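Putative phosphomannomutase (Thermus thermophilus, PDB 1TUO) probably works as a magnesium-dependent phosphosugar mutase of the phosphohexose mutase family, shifting a phosphate group between positions of a sugar. Local coordinates at residues L35-A38 with Y39-L43; L276-R280 with K281-G285. All blocks are in the same frame, centred on the assembly; numbering follows the deposited sequence.

Contact 1: L35-A38 with Y39-L43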
ATOM      1  N   LEU A  35     -22.817   9.681  -0.367  1.00 19.49           N
ATOM      2  CA  LEU A  35     -21.630   9.557   0.474  1.00 20.39           C
ATOM      3  C   LEU A  35     -21.072  10.946   0.791  1.00 19.09           C
ATOM      4  O   LEU A  35     -20.629  11.200   1.915  1.00 19.29           O
ATOM      5  CB  LEU A  35     -20.559   8.712  -0.222  1.00 22.05           C
ATOM      6  CG  LEU A  35     -19.262   8.480   0.562  1.00 26.55           C
ATOM      7  CD1 LEU A  35     -19.575   7.873   1.926  1.00 25.33           C
ATOM      8  CD2 LEU A  35     -18.350   7.558  -0.231  1.00 25.99           C
ATOM      9  N   ALA A  36     -21.107  11.843  -0.192  1.00 17.75           N
ATOM     10  CA  ALA A  36     -20.601  13.201   0.004  1.00 20.03           C
ATOM     11  C   ALA A  36     -21.387  13.899   1.105  1.00 20.46           C
ATOM     12  O   ALA A  36     -20.811  14.570   1.960  1.00 19.97           O
ATOM     13  CB  ALA A  36     -20.695  13.994  -1.289  1.00 19.70           C
ATOM     14  N   GLU A  37     -22.705  13.735   1.081  1.00 20.93           N
ATOM     15  CA  GLU A  37     -23.564  14.348   2.090  1.00 21.97           C
ATOM     16  C   GLU A  37     -23.214  13.827   3.481  1.00 21.53           C
ATOM     17  O   GLU A  37     -23.139  14.594   4.444  1.00 22.95           O
ATOM     18  CB  GLU A  37     -25.035  14.044   1.791  1.00 22.26           C
ATOM     19  CG  GLU A  37     -26.013  14.791   2.690  1.00 25.70           C
ATOM     20  CD  GLU A  37     -26.126  16.266   2.343  1.00 27.08           C
ATOM     21  OE1 GLU A  37     -26.653  17.032   3.178  1.00 27.17           O
ATOM     22  OE2 GLU A  37     -25.706  16.662   1.233  1.00 29.23           O
ATOM     23  N   ALA A  38     -23.006  12.518   3.585  1.00 20.11           N
ATOM     24  CA  ALA A  38     -22.667  11.891   4.858  1.00 19.02           C
ATOM     25  C   ALA A  38     -21.347  12.428   5.386  1.00 19.30           C
ATOM     26  O   ALA A  38     -21.227  12.790   6.553  1.00 18.96           O
ATOM     27  CB  ALA A  38     -22.566  10.386   4.683  1.00 17.52           C
ATOM     28  N   TYR A  39     -20.352  12.463   4.510  1.00 17.79           N
ATOM     29  CA  TYR A  39     -19.029  12.939   4.878  1.00 18.79           C
ATOM     30  C   TYR A  39     -19.032  14.415   5.275  1.00 19.21           C
ATOM     31  O   TYR A  39     -18.401  14.801   6.263  1.00 20.11           O
ATOM     32  CB  TYR A  39     -18.065  12.702   3.710  1.00 18.99           C
ATOM     33  CG  TYR A  39     -16.623  13.014   4.020  1.00 18.36           C
ATOM     34  CD1 TYR A  39     -16.005  12.497   5.162  1.00 21.09           C
ATOM     35  CD2 TYR A  39     -15.863  13.796   3.156  1.00 22.41           C
ATOM     36  CE1 TYR A  39     -14.657  12.753   5.435  1.00 22.93           C
ATOM     37  CE2 TYR A  39     -14.519  14.056   3.417  1.00 22.39           C
ATOM     38  CZ  TYR A  39     -13.924  13.535   4.552  1.00 21.95           C
ATOM     39  OH  TYR A  39     -12.591  13.783   4.802  1.00 24.54           O
ATOM     40  N   GLY A  40     -19.750  15.231   4.513  1.00 19.25           N
ATOM     41  CA  GLY A  40     -19.817  16.650   4.816  1.00 21.29           C
ATOM     42  C   GLY A  40     -20.487  16.911   6.153  1.00 21.74           C
ATOM     43  O   GLY A  40     -20.012  17.730   6.945  1.00 22.62           O
ATOM     44  N   ARG A  41     -21.595  16.220   6.406  1.00 20.71           N
ATOM     45  CA  ARG A  41     -22.318  16.388   7.663  1.00 22.02           C
ATOM     46  C   ARG A  41     -21.402  15.997   8.812  1.00 21.79           C
ATOM     47  O   ARG A  41     -21.367  16.662   9.852  1.00 21.65           O
ATOM     48  CB  ARG A  41     -23.582  15.517   7.683  1.00 26.30           C
ATOM     49  CG  ARG A  41     -24.615  15.914   6.637  1.00 30.58           C
ATOM     50  CD  ARG A  41     -25.959  15.219   6.846  1.00 35.81           C
ATOM     51  NE  ARG A  41     -26.886  15.509   5.751  1.00 40.46           N
ATOM     52  CZ  ARG A  41     -28.184  15.220   5.760  1.00 42.86           C
ATOM     53  NH1 ARG A  41     -28.733  14.631   6.814  1.00 45.73           N
ATOM     54  NH2 ARG A  41     -28.939  15.521   4.711  1.00 45.13           N
ATOM     55  N   HIS A  42     -20.662  14.913   8.618  1.00 19.46           N
ATOM     56  CA  HIS A  42     -19.733  14.435   9.629  1.00 20.46           C
ATOM     57  C   HIS A  42     -18.664  15.480   9.947  1.00 19.33           C
ATOM     58  O   HIS A  42     -18.361  15.746  11.115  1.00 21.44           O
ATOM     59  CB  HIS A  42     -19.052  13.154   9.154  1.00 20.05           C
ATOM     60  CG  HIS A  42     -17.887  12.744   9.996  1.00 21.70           C
ATOM     61  ND1 HIS A  42     -18.026  12.293  11.291  1.00 21.57           N
ATOM     62  CD2 HIS A  42     -16.564  12.689   9.719  1.00 23.34           C
ATOM     63  CE1 HIS A  42     -16.838  11.977  11.775  1.00 22.81           C
ATOM     64  NE2 HIS A  42     -15.933  12.209  10.841  1.00 24.10           N
ATOM     65  N   LEU A  43     -18.095  16.073   8.908  1.00 17.96           N
ATOM     66  CA  LEU A  43     -17.049  17.070   9.100  1.00 20.09           C
ATOM     67  C   LEU A  43     -17.564  18.366   9.713  1.00 20.36           C
ATOM     68  O   LEU A  43     -16.893  18.964  10.555  1.00 20.41           O
ATOM     69  CB  LEU A  43     -16.223  17.361   7.832  1.00 21.80           C
ATOM     70  CG  LEU A  43     -15.158  16.442   7.231  1.00 24.26           C
ATOM     71  CD1 LEU A  43     -14.584  16.922   5.896  1.00 25.73           C
ATOM     72  CD2 LEU A  43     -13.963  16.012   8.081  1.00 25.45           C
TER
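Glu37 and Arg41, one helical turn apart on helix 29-45, form an i to i+4 salt bridge. OE1 of Glu37 takes both bonds: one from Arg41 NE at 3.0 Å, the other from Arg41 NH2 at 3.1 Å. Both lie on the anti side of the carboxylate, but the NH2 bond is the more bent (143° at the hydrogen) and approaches well out of the carboxylate plane. The grip is side-on, because NE and NH2 both reach OE1 close to the guanidinium plane. Carboxylate and guanidinium planes stand 82° apart, which sets the pair apart from a coplanar two-oxygen bridge. A bend at chi2 turns the Glu37 carboxylate toward the next turn, and the Arg41 chain, extended from CG to NE, runs out to meet it; Arg41 CG passes 3.0 Å from Glu37 O.

This pair forms the looser flank: Arg41 is exposed and Glu37 partly so, although both side chains touch Met75 of helix 61-75. Ala36, Ala38 and Tyr39 are buried: Ala36 lies against Leu68 and His71 of helix 61-75, and Tyr39 meets Phe120 and Val51. Within the turn, Leu43 CD1 lies 3.6 Å above one face of the Tyr39 ring. Gly40 N reaches Ala36 O at 2.8 Å, one of four consecutive i to i+4 backbone bonds.

Glu37 OE2 is hydrogen-bonded to His71, so the two carboxylate oxygens serve different partners. The chemistry implies a carboxylate fixed between its own helix and helix 61-75, where Arg41 would be expected to favour the charged form of Glu37.

Contact 2: L276-R280 with K281-G285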
ATOM      1  N   LEU A 276      15.706  -4.338   8.053  1.00 18.81           N
ATOM      2  CA  LEU A 276      17.111  -4.541   8.395  1.00 20.11           C
ATOM      3  C   LEU A 276      17.926  -3.296   8.079  1.00 20.36           C
ATOM      4  O   LEU A 276      18.719  -2.843   8.896  1.00 21.84           O
ATOM      5  CB  LEU A 276      17.688  -5.723   7.616  1.00 20.28           C
ATOM      6  CG  LEU A 276      19.178  -6.010   7.834  1.00 20.48           C
ATOM      7  CD1 LEU A 276      19.429  -6.337   9.300  1.00 19.76           C
ATOM      8  CD2 LEU A 276      19.601  -7.181   6.958  1.00 21.25           C
ATOM      9  N   TYR A 277      17.727  -2.755   6.886  1.00 21.40           N
ATOM     10  CA  TYR A 277      18.444  -1.561   6.459  1.00 21.65           C
ATOM     11  C   TYR A 277      18.194  -0.380   7.394  1.00 22.52           C
ATOM     12  O   TYR A 277      19.138   0.278   7.837  1.00 22.57           O
ATOM     13  CB  TYR A 277      18.034  -1.188   5.031  1.00 22.74           C
ATOM     14  CG  TYR A 277      18.687   0.084   4.535  1.00 24.21           C
ATOM     15  CD1 TYR A 277      17.927   1.222   4.264  1.00 24.51           C
ATOM     16  CD2 TYR A 277      20.067   0.157   4.367  1.00 23.53           C
ATOM     17  CE1 TYR A 277      18.533   2.404   3.837  1.00 25.44           C
ATOM     18  CE2 TYR A 277      20.682   1.333   3.942  1.00 24.35           C
ATOM     19  CZ  TYR A 277      19.911   2.451   3.681  1.00 25.87           C
ATOM     20  OH  TYR A 277      20.520   3.622   3.282  1.00 28.98           O
ATOM     21  N   ARG A 278      16.929  -0.118   7.708  1.00 22.50           N
ATOM     22  CA  ARG A 278      16.598   1.001   8.583  1.00 22.18           C
ATOM     23  C   ARG A 278      17.136   0.784   9.993  1.00 23.77           C
ATOM     24  O   ARG A 278      17.604   1.725  10.636  1.00 23.51           O
ATOM     25  CB  ARG A 278      15.080   1.225   8.608  1.00 23.61           C
ATOM     26  CG  ARG A 278      14.551   1.873   7.332  1.00 24.12           C
ATOM     27  CD  ARG A 278      13.027   1.776   7.212  1.00 27.05           C
ATOM     28  NE  ARG A 278      12.286   2.621   8.153  1.00 28.16           N
ATOM     29  CZ  ARG A 278      12.188   3.949   8.074  1.00 28.03           C
ATOM     30  NH1 ARG A 278      12.791   4.614   7.098  1.00 27.49           N
ATOM     31  NH2 ARG A 278      11.455   4.615   8.962  1.00 26.68           N
ATOM     32  N   PHE A 279      17.077  -0.455  10.472  1.00 23.32           N
ATOM     33  CA  PHE A 279      17.587  -0.750  11.801  1.00 24.79           C
ATOM     34  C   PHE A 279      19.087  -0.482  11.847  1.00 25.32           C
ATOM     35  O   PHE A 279      19.596   0.107  12.806  1.00 25.64           O
ATOM     36  CB  PHE A 279      17.343  -2.211  12.169  1.00 24.31           C
ATOM     37  CG  PHE A 279      18.004  -2.617  13.452  1.00 26.31           C
ATOM     38  CD1 PHE A 279      17.404  -2.350  14.673  1.00 26.19           C
ATOM     39  CD2 PHE A 279      19.251  -3.232  13.437  1.00 28.03           C
ATOM     40  CE1 PHE A 279      18.038  -2.688  15.866  1.00 27.91           C
ATOM     41  CE2 PHE A 279      19.892  -3.571  14.622  1.00 28.56           C
ATOM     42  CZ  PHE A 279      19.281  -3.296  15.838  1.00 28.28           C
ATOM     43  N   ARG A 280      19.797  -0.924  10.814  1.00 25.56           N
ATOM     44  CA  ARG A 280      21.243  -0.733  10.774  1.00 26.74           C
ATOM     45  C   ARG A 280      21.625   0.741  10.620  1.00 27.78           C
ATOM     46  O   ARG A 280      22.734   1.128  10.972  1.00 28.42           O
ATOM     47  CB  ARG A 280      21.870  -1.586   9.660  1.00 25.06           C
ATOM     48  CG  ARG A 280      21.767  -3.088   9.941  1.00 27.36           C
ATOM     49  CD  ARG A 280      22.265  -3.971   8.793  1.00 25.77           C
ATOM     50  NE  ARG A 280      23.723  -4.005   8.666  1.00 26.03           N
ATOM     51  CZ  ARG A 280      24.375  -4.845   7.867  1.00 28.47           C
ATOM     52  NH1 ARG A 280      23.699  -5.717   7.127  1.00 28.63           N
ATOM     53  NH2 ARG A 280      25.701  -4.815   7.799  1.00 26.25           N
ATOM     54  N   LYS A 281      20.709   1.556  10.101  1.00 28.26           N
ATOM     55  CA  LYS A 281      20.975   2.987   9.953  1.00 29.64           C
ATOM     56  C   LYS A 281      20.823   3.681  11.300  1.00 29.75           C
ATOM     57  O   LYS A 281      21.128   4.868  11.430  1.00 30.57           O
ATOM     58  CB  LYS A 281      20.022   3.638   8.947  1.00 29.84           C
ATOM     59  CG  LYS A 281      20.434   3.471   7.499  1.00 34.49           C
ATOM     60  CD  LYS A 281      19.547   4.289   6.565  1.00 35.97           C
ATOM     61  CE  LYS A 281      19.695   5.782   6.812  1.00 38.43           C
ATOM     62  NZ  LYS A 281      18.873   6.592   5.866  1.00 40.37           N
ATOM     63  N   GLY A 282      20.335   2.949  12.295  1.00 29.94           N
ATOM     64  CA  GLY A 282      20.175   3.530  13.615  1.00 31.90           C
ATOM     65  C   GLY A 282      18.754   3.760  14.097  1.00 31.92           C
ATOM     66  O   GLY A 282      18.556   4.177  15.238  1.00 31.15           O
ATOM     67  N   HIS A 283      17.765   3.502  13.246  1.00 33.74           N
ATOM     68  CA  HIS A 283      16.372   3.686  13.645  1.00 35.75           C
ATOM     69  C   HIS A 283      16.038   2.714  14.773  1.00 36.10           C
ATOM     70  O   HIS A 283      16.362   1.526  14.699  1.00 35.96           O
ATOM     71  CB  HIS A 283      15.422   3.423  12.473  1.00 37.88           C
ATOM     72  CG  HIS A 283      15.522   4.423  11.364  1.00 41.49           C
ATOM     73  ND1 HIS A 283      16.671   4.602  10.623  1.00 42.95           N
ATOM     74  CD2 HIS A 283      14.604   5.274  10.846  1.00 43.32           C
ATOM     75  CE1 HIS A 283      16.455   5.518   9.695  1.00 45.13           C
ATOM     76  NE2 HIS A 283      15.209   5.941   9.809  1.00 44.42           N
ATOM     77  N   ARG A 284      15.387   3.220  15.814  1.00 36.55           N
ATOM     78  CA  ARG A 284      15.012   2.381  16.941  1.00 37.00           C
ATOM     79  C   ARG A 284      13.507   2.358  17.129  1.00 35.33           C
ATOM     80  O   ARG A 284      12.780   3.146  16.522  1.00 35.04           O
ATOM     81  CB  ARG A 284      15.690   2.873  18.223  1.00 39.19           C
ATOM     82  CG  ARG A 284      16.704   1.887  18.787  1.00 41.66           C
ATOM     83  CD  ARG A 284      17.742   1.518  17.739  1.00 43.39           C
ATOM     84  NE  ARG A 284      18.685   0.507  18.211  1.00 45.62           N
ATOM     85  CZ  ARG A 284      19.658  -0.006  17.465  1.00 46.12           C
ATOM     86  NH1 ARG A 284      19.818   0.395  16.211  1.00 47.20           N
ATOM     87  NH2 ARG A 284      20.477  -0.917  17.973  1.00 49.15           N
ATOM     88  N   GLY A 285      13.049   1.448  17.976  1.00 33.51           N
ATOM     89  CA  GLY A 285      11.628   1.321  18.228  1.00 32.03           C
ATOM     90  C   GLY A 285      11.173  -0.060  17.802  1.00 30.62           C
ATOM     91  O   GLY A 285      11.964  -0.997  17.764  1.00 31.65           O
TER
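The carbonyl oxygen of Arg278 is gripped by three N-H groups from the chain leaving helix 267-280. His283 N gives the straightest of these bonds, 3.2 Å to Arg278 O with 149° at the hydrogen. His283 ND1 lies nearer to Arg278 O, at 3.0 Å, but its strongly bent geometry makes that bond weak, as is the one from Lys281 N. With CG beside its own backbone N, His283 folds its ring back over the last helical turn. There His283 CD2 sits 3.7 Å from Arg278 NH2, over one guanidinium face and toward its rim, the two planes steeply inclined. Arg278 NH2 itself is committed to Glu341, in a salt bridge, and to Phe328 O.

A flatter, face-to-face approach joins Phe279 and Arg284. The ring and guanidinium planes are 22° apart, and Phe279 CE1 lies 3.4 Å above the centre of the Arg284 guanidinium. On another side of the helix, Lys281 CG stands 4.2 Å from the Tyr277 ring centroid, close to the ring normal, a CH-pi contact. Lys281 NZ and Tyr277 OH then converge on Glu357 OE2, tying this end to helix 348-362.

Gly282 N bonds to Phe279 O at 3.0 Å from above the carbonyl plane. The phi of Gly282 is positive (111°), a conformation that glycine readily adopts. That glycine and the two bonds back into the last turn, His283 N to Arg278 O and Gly282 N to Phe279 O, define a Schellman motif, ending helix 267-280 and leading into strand 286-290 of the alpha/beta/alpha domain III.

Overall arrangement
Contact 1 and contact 2 lie in separate family domains, the first and third of the alpha/beta/alpha type, and do not touch: their centres are about 41 Å apart and their nearest atoms about 26 Å. Their centres lie about 25 Å and 21 Å from the chain centre. Each concerns a helix followed by a parallel strand of its sheet, 29-45 by 50-55 and 267-280 by 286-290. Contact 1 lies within its helix, whereas contact 2 is the end of one. A glutamate bridges each to a neighbouring helix: Glu37 to His71, and Glu357 of helix 348-362 to Tyr277 and Lys281. Neither contains an identified substrate or magnesium ligand, so no direct catalytic role can be assigned.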